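Local coordinates for protein AbiQ (Lactococcus lactis, PDB 4GLK) that acts as the endoribonuclease toxin of a type III toxin-antitoxin system, probably cutting RNA sequence-specifically, and is neutralised by the antitoxin RNA AntiQ, at residues L3-V8 with I101-D106; V8-I13 with Y25-N30; L74-N79 with M115-I120. The protein carries 1 engineered substitution. All coordinates share one frame; numbering follows the deposited sequence.

Interaction 1 (L3-V8 with I101-D106)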
loop_
_atom_site.group_PDB
_atom_site.type_symbol
_atom_site.label_atom_id
_atom_site.label_comp_id
_atom_site.label_asym_id
_atom_site.label_seq_id
_atom_site.Cartn_x
_atom_site.Cartn_y
_atom_site.Cartn_z
ATOM N N LEU A 3 -11.572 -4.866 -0.471
ATOM C CA LEU A 3 -10.232 -4.694 0.099
ATOM C C LEU A 3 -9.844 -5.951 0.937
ATOM O O LEU A 3 -10.661 -6.460 1.703
ATOM C CB LEU A 3 -10.238 -3.440 0.997
ATOM C CG LEU A 3 -9.471 -2.188 0.578
ATOM C CD1 LEU A 3 -9.259 -2.086 -0.909
ATOM C CD2 LEU A 3 -10.159 -0.926 1.121
ATOM N N ARG A 4 -8.605 -6.440 0.774
ATOM C CA ARG A 4 -8.096 -7.620 1.467
ATOM C C ARG A 4 -6.638 -7.443 1.731
ATOM O O ARG A 4 -6.010 -6.612 1.084
ATOM C CB ARG A 4 -8.212 -8.840 0.547
ATOM C CG ARG A 4 -9.494 -9.574 0.617
ATOM C CD ARG A 4 -10.207 -9.444 -0.682
ATOM N NE ARG A 4 -9.647 -10.288 -1.734
ATOM C CZ ARG A 4 -9.957 -10.149 -3.017
ATOM N NH1 ARG A 4 -10.794 -9.193 -3.399
ATOM N NH2 ARG A 4 -9.443 -10.956 -3.924
ATOM N N PHE A 5 -6.058 -8.340 2.551
ATOM C CA PHE A 5 -4.631 -8.337 2.863
ATOM C C PHE A 5 -3.884 -9.274 1.948
ATOM O O PHE A 5 -4.342 -10.379 1.649
ATOM C CB PHE A 5 -4.364 -8.714 4.329
ATOM C CG PHE A 5 -4.739 -7.693 5.381
ATOM C CD1 PHE A 5 -4.143 -6.440 5.399
ATOM C CD2 PHE A 5 -5.624 -8.016 6.402
ATOM C CE1 PHE A 5 -4.432 -5.522 6.410
ATOM C CE2 PHE A 5 -5.945 -7.083 7.392
ATOM C CZ PHE A 5 -5.337 -5.842 7.394
ATOM N N PHE A 6 -2.715 -8.840 1.520
ATOM C CA PHE A 6 -1.888 -9.650 0.641
ATOM C C PHE A 6 -0.451 -9.450 0.992
ATOM O O PHE A 6 -0.087 -8.464 1.653
ATOM C CB PHE A 6 -2.037 -9.184 -0.821
ATOM C CG PHE A 6 -3.395 -9.378 -1.444
ATOM C CD1 PHE A 6 -3.733 -10.582 -2.055
ATOM C CD2 PHE A 6 -4.322 -8.349 -1.456
ATOM C CE1 PHE A 6 -5.000 -10.766 -2.616
ATOM C CE2 PHE A 6 -5.584 -8.534 -2.019
ATOM C CZ PHE A 6 -5.907 -9.736 -2.615
ATOM N N THR A 7 0.376 -10.364 0.472
ATOM C CA THR A 7 1.810 -10.239 0.443
ATOM C C THR A 7 2.136 -10.349 -1.037
ATOM O O THR A 7 1.281 -10.718 -1.858
ATOM C CB THR A 7 2.564 -11.242 1.353
ATOM O OG1 THR A 7 2.380 -12.578 0.900
ATOM C CG2 THR A 7 2.228 -11.084 2.854
ATOM N N VAL A 8 3.348 -9.962 -1.391
ATOM C CA VAL A 8 3.815 -10.023 -2.764
ATOM C C VAL A 8 5.021 -10.962 -2.748
ATOM O O VAL A 8 5.685 -11.080 -1.704
ATOM C CB VAL A 8 4.133 -8.604 -3.329
ATOM C CG1 VAL A 8 4.514 -8.668 -4.811
ATOM C CG2 VAL A 8 2.942 -7.661 -3.140
ATOM N N ILE A 101 -0.156 -12.750 -3.129
ATOM C CA ILE A 101 -0.338 -13.872 -2.221
ATOM C C ILE A 101 -1.307 -13.507 -1.126
ATOM O O ILE A 101 -0.958 -12.697 -0.270
ATOM C CB ILE A 101 1.029 -14.379 -1.667
ATOM C CG1 ILE A 101 2.040 -14.637 -2.816
ATOM C CG2 ILE A 101 0.837 -15.630 -0.795
ATOM C CD1 ILE A 101 3.492 -14.699 -2.379
ATOM N N PRO A 102 -2.519 -14.098 -1.098
ATOM C CA PRO A 102 -3.468 -13.765 -0.018
ATOM C C PRO A 102 -2.867 -14.000 1.372
ATOM O O PRO A 102 -2.111 -14.952 1.560
ATOM C CB PRO A 102 -4.651 -14.698 -0.288
ATOM C CG PRO A 102 -4.566 -14.997 -1.731
ATOM C CD PRO A 102 -3.104 -15.082 -2.036
ATOM N N LEU A 103 -3.140 -13.106 2.320
ATOM C CA LEU A 103 -2.557 -13.269 3.642
ATOM C C LEU A 103 -3.511 -13.886 4.658
ATOM O O LEU A 103 -4.483 -13.249 5.063
ATOM C CB LEU A 103 -1.917 -11.971 4.151
ATOM C CG LEU A 103 -1.372 -11.992 5.567
ATOM C CD1 LEU A 103 0.046 -12.544 5.608
ATOM C CD2 LEU A 103 -1.415 -10.621 6.158
ATOM N N PRO A 104 -3.219 -15.120 5.109
ATOM C CA PRO A 104 -4.084 -15.757 6.114
ATOM C C PRO A 104 -3.825 -15.183 7.504
ATOM O O PRO A 104 -2.672 -14.949 7.879
ATOM C CB PRO A 104 -3.697 -17.246 6.028
ATOM C CG PRO A 104 -2.743 -17.357 4.851
ATOM C CD PRO A 104 -2.116 -16.018 4.722
ATOM N N LEU A 105 -4.908 -14.901 8.241
ATOM C CA LEU A 105 -4.792 -14.373 9.589
ATOM C C LEU A 105 -5.218 -15.425 10.569
ATOM O O LEU A 105 -6.247 -16.081 10.381
ATOM C CB LEU A 105 -5.645 -13.107 9.823
ATOM C CG LEU A 105 -5.297 -11.833 9.052
ATOM C CD1 LEU A 105 -6.286 -10.734 9.386
ATOM C CD2 LEU A 105 -3.875 -11.348 9.364
ATOM N N ASP A 106 -4.434 -15.564 11.627
ATOM C CA ASP A 106 -4.721 -16.431 12.756
ATOM C C ASP A 106 -5.213 -15.467 13.846
ATOM O O ASP A 106 -4.408 -14.796 14.487
ATOM C CB ASP A 106 -3.448 -17.193 13.176
ATOM C CG ASP A 106 -3.534 -17.932 14.503
ATOM O OD1 ASP A 106 -4.635 -18.439 14.838
ATOM O OD2 ASP A 106 -2.504 -18.010 15.201
HETATM O O HOH W 1 0.852 -14.121 2.414
#
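The ring of F6 turns part of its edge to the backbone carbonyl carbon of I101, while P102 CA comes in obliquely at 3.8 Å from F6 CD1; a guanidinium nitrogen of R4, NH2, lies in the ring plane at the edge. F47 meets the same ring edge-to-face. The ring of F5, on the other side of its strand, is approached obliquely by two methyl groups, L103 CD2 and L105 CD1, the latter 4.1 Å from F5 CD2. M115 and L119 of helix 110-124 also pack on F5, so a large apolar residue suits this position.

The backbones of 5-7 and 101-103 pair in antiparallel fashion. T7 N donates to I101 O at 2.8 Å, T7 O accepts from I101 N, and L103 N donates to F5 O at 3.1 Å. F6 and P102 form the intervening non-hydrogen-bonded pair, where a proline costs no bond to strand 4-8; the backbone of F6 hydrogen-bonds Y34 of strand 33-40.

L103 straddles alternate residues: CD2 touches F5 CB, and CD1 lies 3.8 Å from T7 CG2. T7 turns OG1 between its own backbone N and carbonyl carbon (chi1 65°), 3.4 Å from I101 CB, so that this threonine serves the leucine with its methyl and a water with its hydroxyl; the water donates to P102 O. Short strand 100-102 thereby forms the antiparallel edge of the ToxN/AbiQ sheet, in a family grouped with the SH3-like folds.

Interaction 2 (V8-I13 with Y25-N30)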
loop_
_atom_site.group_PDB
_atom_site.type_symbol
_atom_site.label_atom_id
_atom_site.label_comp_id
_atom_site.label_asym_id
_atom_site.label_seq_id
_atom_site.Cartn_x
_atom_site.Cartn_y
_atom_site.Cartn_z
ATOM N N VAL A 8 3.348 -9.962 -1.391
ATOM C CA VAL A 8 3.815 -10.023 -2.764
ATOM C C VAL A 8 5.021 -10.962 -2.748
ATOM O O VAL A 8 5.685 -11.080 -1.704
ATOM C CB VAL A 8 4.133 -8.604 -3.329
ATOM C CG1 VAL A 8 4.514 -8.668 -4.811
ATOM C CG2 VAL A 8 2.942 -7.661 -3.140
ATOM N N THR A 9 5.280 -11.688 -3.863
ATOM C CA THR A 9 6.435 -12.593 -3.898
ATOM C C THR A 9 7.731 -11.776 -3.730
ATOM O O THR A 9 7.843 -10.673 -4.287
ATOM C CB THR A 9 6.500 -13.403 -5.211
ATOM O OG1 THR A 9 6.670 -12.516 -6.306
ATOM C CG2 THR A 9 5.285 -14.292 -5.439
ATOM N N ASP A 10 8.699 -12.326 -2.967
ATOM C CA ASP A 10 10.016 -11.739 -2.728
ATOM C C ASP A 10 10.712 -11.509 -4.061
ATOM O O ASP A 10 11.383 -10.491 -4.231
ATOM C CB ASP A 10 10.858 -12.652 -1.803
ATOM C CG ASP A 10 10.374 -12.760 -0.345
ATOM O OD1 ASP A 10 9.775 -11.778 0.165
ATOM O OD2 ASP A 10 10.637 -13.810 0.299
ATOM N N GLU A 11 10.469 -12.415 -5.044
ATOM C CA GLU A 11 11.041 -12.356 -6.392
ATOM C C GLU A 11 10.554 -11.128 -7.166
ATOM O O GLU A 11 11.375 -10.366 -7.683
ATOM C CB GLU A 11 10.779 -13.667 -7.159
ATOM C CG GLU A 11 11.493 -14.881 -6.561
ATOM C CD GLU A 11 10.764 -15.710 -5.509
ATOM O OE1 GLU A 11 10.981 -16.944 -5.489
ATOM O OE2 GLU A 11 9.998 -15.138 -4.696
ATOM N N TYR A 12 9.219 -10.909 -7.211
ATOM C CA TYR A 12 8.634 -9.742 -7.856
ATOM C C TYR A 12 9.082 -8.430 -7.181
ATOM O O TYR A 12 9.369 -7.459 -7.880
ATOM C CB TYR A 12 7.109 -9.810 -7.841
ATOM C CG TYR A 12 6.506 -8.657 -8.601
ATOM C CD1 TYR A 12 6.725 -8.498 -9.966
ATOM C CD2 TYR A 12 5.779 -7.669 -7.936
ATOM C CE1 TYR A 12 6.185 -7.428 -10.670
ATOM C CE2 TYR A 12 5.237 -6.587 -8.628
ATOM C CZ TYR A 12 5.444 -6.471 -9.994
ATOM O OH TYR A 12 4.923 -5.419 -10.688
ATOM N N ILE A 13 9.109 -8.387 -5.833
ATOM C CA ILE A 13 9.556 -7.189 -5.096
ATOM C C ILE A 13 11.021 -6.878 -5.415
ATOM O O ILE A 13 11.338 -5.727 -5.732
ATOM C CB ILE A 13 9.285 -7.336 -3.571
ATOM C CG1 ILE A 13 7.761 -7.379 -3.290
ATOM C CG2 ILE A 13 9.992 -6.245 -2.735
ATOM C CD1 ILE A 13 6.936 -6.066 -3.578
ATOM N N TYR A 25 11.235 -2.716 1.076
ATOM C CA TYR A 25 12.091 -3.869 1.190
ATOM C C TYR A 25 11.336 -4.971 1.909
ATOM O O TYR A 25 10.597 -4.711 2.868
ATOM C CB TYR A 25 13.406 -3.556 1.954
ATOM C CG TYR A 25 14.270 -4.789 2.098
ATOM C CD1 TYR A 25 15.062 -5.233 1.047
ATOM C CD2 TYR A 25 14.170 -5.604 3.226
ATOM C CE1 TYR A 25 15.779 -6.427 1.133
ATOM C CE2 TYR A 25 14.874 -6.803 3.318
ATOM C CZ TYR A 25 15.688 -7.201 2.276
ATOM O OH TYR A 25 16.425 -8.352 2.380
ATOM N N GLN A 26 11.524 -6.201 1.427
ATOM C CA GLN A 26 11.000 -7.384 2.075
ATOM C C GLN A 26 11.851 -8.606 1.749
ATOM O O GLN A 26 12.509 -8.638 0.708
ATOM C CB GLN A 26 9.528 -7.644 1.707
ATOM C CG GLN A 26 9.367 -8.210 0.304
ATOM C CD GLN A 26 7.970 -8.608 -0.007
ATOM O OE1 GLN A 26 7.059 -7.785 0.010
ATOM N NE2 GLN A 26 7.804 -9.852 -0.417
ATOM N N TYR A 27 11.812 -9.606 2.639
ATOM C CA TYR A 27 12.379 -10.941 2.484
ATOM C C TYR A 27 11.882 -11.855 3.580
ATOM O O TYR A 27 11.886 -11.448 4.737
ATOM C CB TYR A 27 13.913 -10.990 2.377
ATOM C CG TYR A 27 14.349 -12.286 1.715
ATOM C CD1 TYR A 27 14.259 -12.452 0.335
ATOM C CD2 TYR A 27 14.739 -13.385 2.480
ATOM C CE1 TYR A 27 14.565 -13.669 -0.269
ATOM C CE2 TYR A 27 15.085 -14.595 1.881
ATOM C CZ TYR A 27 14.982 -14.737 0.508
ATOM O OH TYR A 27 15.314 -15.928 -0.090
ATOM N N GLU A 28 11.434 -13.079 3.217
ATOM C CA GLU A 28 10.926 -14.111 4.135
ATOM C C GLU A 28 10.084 -13.581 5.315
ATOM O O GLU A 28 8.874 -13.440 5.151
ATOM C CB GLU A 28 12.058 -15.032 4.589
ATOM C CG GLU A 28 12.204 -16.251 3.695
ATOM C CD GLU A 28 13.541 -16.972 3.734
ATOM O OE1 GLU A 28 14.311 -16.785 4.704
ATOM O OE2 GLU A 28 13.828 -17.714 2.766
ATOM N N ASN A 29 10.725 -13.247 6.469
ATOM C CA ASN A 29 10.065 -12.681 7.660
ATOM C C ASN A 29 10.390 -11.203 7.991
ATOM O O ASN A 29 10.099 -10.694 9.080
ATOM C CB ASN A 29 10.075 -13.631 8.858
ATOM C CG ASN A 29 8.911 -14.597 8.834
ATOM O OD1 ASN A 29 7.910 -14.423 9.543
ATOM N ND2 ASN A 29 8.997 -15.620 7.987
ATOM N N ASN A 30 10.958 -10.517 7.000
ATOM C CA ASN A 30 11.195 -9.081 6.959
ATOM C C ASN A 30 10.178 -8.742 5.846
ATOM O O ASN A 30 10.533 -8.109 4.854
ATOM C CB ASN A 30 12.659 -8.749 6.512
ATOM C CG ASN A 30 13.758 -9.581 7.147
ATOM O OD1 ASN A 30 14.137 -9.380 8.308
ATOM N ND2 ASN A 30 14.316 -10.518 6.388
HETATM O O HOH W 2 4.695 -8.581 0.590
HETATM O O HOH W 3 12.303 -9.272 -1.903
#
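Q26 NE2 is held by two acceptors, V8 O and D10 OD1, each at 2.8 Å, where strand 4-8 gives way to helix 10-16. T9 is the N-cap of that helix: its hydroxyl OG1 accepts from Y12 N and also bonds E99. Both acceptors of Q26 lie close to its amide plane, so the group's rotation is fixed. A primary amide suits the place: it gives two N-H bonds at one end and at OE1 accepts from a water that also accepts from V8 N. The D10 carboxylate stands nearly perpendicular to this amide, the planes 87° apart.

Q26 CG sits between its backbone N and carbonyl carbon (chi1 75°), and from there the chain runs extended across I13, whose CG1 lies over one face of the amide, 3.4 Å from Q26 OE1.

The short D10 serves two neighbours. OD1 takes the amide, and OD2 accepts from E28 N at 3.1 Å; E28 is poorly ordered, so this bond is the less certain. OD2 also sits over one face of the Y27 ring, 3.8 Å above its plane and displaced toward the rim. One further water donates to D10 O at 2.8 Å and to Q26 O at 2.7 Å.

Interaction 3 (L74-N79 with M115-I120)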
loop_
_atom_site.group_PDB
_atom_site.type_symbol
_atom_site.label_atom_id
_atom_site.label_comp_id
_atom_site.label_asym_id
_atom_site.label_seq_id
_atom_site.Cartn_x
_atom_site.Cartn_y
_atom_site.Cartn_z
ATOM N N LEU A 74 -4.944 4.910 9.994
ATOM C CA LEU A 74 -5.969 3.899 10.268
ATOM C C LEU A 74 -6.383 4.012 11.711
ATOM O O LEU A 74 -5.549 4.292 12.569
ATOM C CB LEU A 74 -5.433 2.486 9.989
ATOM C CG LEU A 74 -5.409 1.917 8.550
ATOM C CD1 LEU A 74 -5.926 2.881 7.482
ATOM C CD2 LEU A 74 -4.043 1.354 8.213
ATOM N N PHE A 75 -7.673 3.859 11.973
ATOM C CA PHE A 75 -8.229 3.947 13.314
ATOM C C PHE A 75 -9.083 2.729 13.596
ATOM O O PHE A 75 -9.258 1.889 12.713
ATOM C CB PHE A 75 -9.006 5.271 13.495
ATOM C CG PHE A 75 -8.130 6.486 13.288
ATOM C CD1 PHE A 75 -7.302 6.950 14.308
ATOM C CD2 PHE A 75 -8.087 7.133 12.054
ATOM C CE1 PHE A 75 -6.447 8.037 14.093
ATOM C CE2 PHE A 75 -7.267 8.250 11.858
ATOM C CZ PHE A 75 -6.454 8.693 12.880
ATOM N N GLU A 76 -9.585 2.620 14.824
ATOM C CA GLU A 76 -10.413 1.496 15.222
ATOM C C GLU A 76 -11.871 1.906 15.183
ATOM O O GLU A 76 -12.216 2.898 15.792
ATOM C CB GLU A 76 -10.008 1.036 16.633
ATOM C CG GLU A 76 -10.774 -0.142 17.164
ATOM C CD GLU A 76 -10.276 -0.683 18.484
ATOM O OE1 GLU A 76 -9.394 -0.070 19.120
ATOM O OE2 GLU A 76 -10.795 -1.733 18.903
ATOM N N ILE A 77 -12.732 1.168 14.482
ATOM C CA ILE A 77 -14.168 1.512 14.482
ATOM C C ILE A 77 -14.762 1.175 15.855
ATOM O O ILE A 77 -14.531 0.097 16.375
ATOM C CB ILE A 77 -14.909 0.822 13.323
ATOM C CG1 ILE A 77 -14.742 1.662 12.048
ATOM C CG2 ILE A 77 -16.402 0.580 13.639
ATOM C CD1 ILE A 77 -14.860 0.899 10.849
ATOM N N GLY A 78 -15.500 2.111 16.435
ATOM C CA GLY A 78 -16.027 1.951 17.784
ATOM C C GLY A 78 -15.031 2.327 18.862
ATOM O O GLY A 78 -15.252 2.080 20.035
ATOM N N ASN A 79 -13.897 2.917 18.451
ATOM C CA ASN A 79 -12.820 3.409 19.301
ATOM C C ASN A 79 -11.944 4.256 18.388
ATOM O O ASN A 79 -10.744 4.049 18.301
ATOM C CB ASN A 79 -12.026 2.227 19.890
ATOM C CG ASN A 79 -10.970 2.581 20.925
ATOM O OD1 ASN A 79 -10.917 3.678 21.453
ATOM N ND2 ASN A 79 -10.086 1.647 21.201
ATOM N N MET A 115 -4.927 -6.546 12.901
ATOM C CA MET A 115 -4.996 -6.454 11.437
ATOM C C MET A 115 -6.454 -6.517 10.993
ATOM O O MET A 115 -6.868 -5.706 10.174
ATOM C CB MET A 115 -4.189 -7.551 10.764
ATOM C CG MET A 115 -2.713 -7.402 10.979
ATOM S SD MET A 115 -1.801 -8.239 9.684
ATOM C CE MET A 115 -1.625 -6.870 8.517
ATOM N N GLN A 116 -7.245 -7.420 11.598
ATOM C CA GLN A 116 -8.669 -7.585 11.318
ATOM C C GLN A 116 -9.367 -6.221 11.485
ATOM O O GLN A 116 -10.059 -5.768 10.568
ATOM C CB GLN A 116 -9.251 -8.654 12.262
ATOM C CG GLN A 116 -10.730 -9.007 12.043
ATOM C CD GLN A 116 -11.332 -9.884 13.134
ATOM O OE1 GLN A 116 -12.247 -10.673 12.880
ATOM N NE2 GLN A 116 -10.880 -9.747 14.380
ATOM N N LYS A 117 -9.082 -5.536 12.622
ATOM C CA LYS A 117 -9.607 -4.218 12.990
ATOM C C LYS A 117 -9.200 -3.159 11.970
ATOM O O LYS A 117 -10.030 -2.332 11.605
ATOM C CB LYS A 117 -9.153 -3.826 14.410
ATOM C CG LYS A 117 -9.801 -4.680 15.490
ATOM C CD LYS A 117 -9.251 -4.374 16.868
ATOM C CE LYS A 117 -10.049 -5.075 17.946
ATOM N NZ LYS A 117 -11.457 -4.581 18.021
ATOM N N GLN A 118 -7.938 -3.203 11.493
ATOM C CA GLN A 118 -7.445 -2.285 10.455
ATOM C C GLN A 118 -8.239 -2.441 9.146
ATOM O O GLN A 118 -8.547 -1.439 8.507
ATOM C CB GLN A 118 -5.969 -2.536 10.153
ATOM C CG GLN A 118 -5.020 -2.128 11.272
ATOM C CD GLN A 118 -3.603 -2.507 10.928
ATOM O OE1 GLN A 118 -3.320 -3.615 10.446
ATOM N NE2 GLN A 118 -2.680 -1.608 11.198
ATOM N N LEU A 119 -8.513 -3.693 8.732
ATOM C CA LEU A 119 -9.287 -4.018 7.525
ATOM C C LEU A 119 -10.730 -3.576 7.658
ATOM O O LEU A 119 -11.250 -2.998 6.706
ATOM C CB LEU A 119 -9.247 -5.521 7.228
ATOM C CG LEU A 119 -9.646 -5.954 5.823
ATOM C CD1 LEU A 119 -8.826 -5.226 4.751
ATOM C CD2 LEU A 119 -9.444 -7.433 5.686
ATOM N N ILE A 120 -11.395 -3.833 8.815
ATOM C CA ILE A 120 -12.779 -3.341 8.965
ATOM C C ILE A 120 -12.830 -1.801 8.796
ATOM O O ILE A 120 -13.731 -1.296 8.125
ATOM C CB ILE A 120 -13.643 -3.904 10.150
ATOM C CG1 ILE A 120 -13.928 -2.884 11.256
ATOM C CG2 ILE A 120 -13.192 -5.267 10.693
ATOM C CD1 ILE A 120 -15.386 -2.766 11.562
HETATM O O HOH W 4 -11.680 -1.124 13.139
#
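The side chains of E76 and K117 run alongside each other in the same direction and join in a salt bridge of 3.1 Å between E76 OE2 and K117 NZ. It links a beta-hairpin to a helix: strand 71-76 turns into strand 79-94, and helix 110-124 crosses the hairpin end, the axes of the short segments 74-76 and 115-120 approaching to 7.5 Å at 106°. The ammonium meets OE2 on its anti side. Long, flexible chains suit this margin: E76 reaches out fully extended, and beyond CG K117 is straight until chi4 (-65°) turns NZ to the oxygen.

Beside the ion pair, I77 and I120 make the apolar touch, CD1 to CD1 at 3.8 Å, their branched side chains crossing obliquely. L74, farther in, points toward the helix, its CD2 lying 4.4 Å from Q118 NE2; it also packs on L50, Y121 and M122, as befits a buried leucine.

The next shell sets these groups in place. E76 OE1 accepts from N79 ND2 at 2.8 Å, coming from above the carboxylate plane, and N82 ND2 is a further donor to it, so the carboxylate is held from the hairpin side while OE2 faces the lysine. E76 to N79 form a type II turn closed by N79 N to E76 O. G78 suits its third position, where the positive phi of 84° would press a side chain against the preceding carbonyl oxygen. Between turn and helix sits a water that accepts from I77 N at 2.9 Å and donates to K117 O at 2.6 Å.

In the fold
Interactions 1 and 2 share V8, and their centres lie 13 Å apart: strand 4-8 runs straight into helix 10-16, and I101 CD1 packs on T9 CG2 at 3.6 Å. Interaction 2 falls within the span that interaction 1 closes, whereas the segments of interactions 1 and 3 alternate along the chain, their centres 16 Å apart. Both reach the six-stranded antiparallel sheet, at its outermost strands 100-102 and 71-76, and helix 110-124 connects them, since F5, L105 and L3 touch M115 and L119. Interactions 2 and 3 do not touch, with centres 25 Å apart. Interaction 1 ties the chain's beginning to its middle, interaction 2 fixes loop 25-30 onto the strand-to-helix junction, and interaction 3 holds the far edge to helix 110-124.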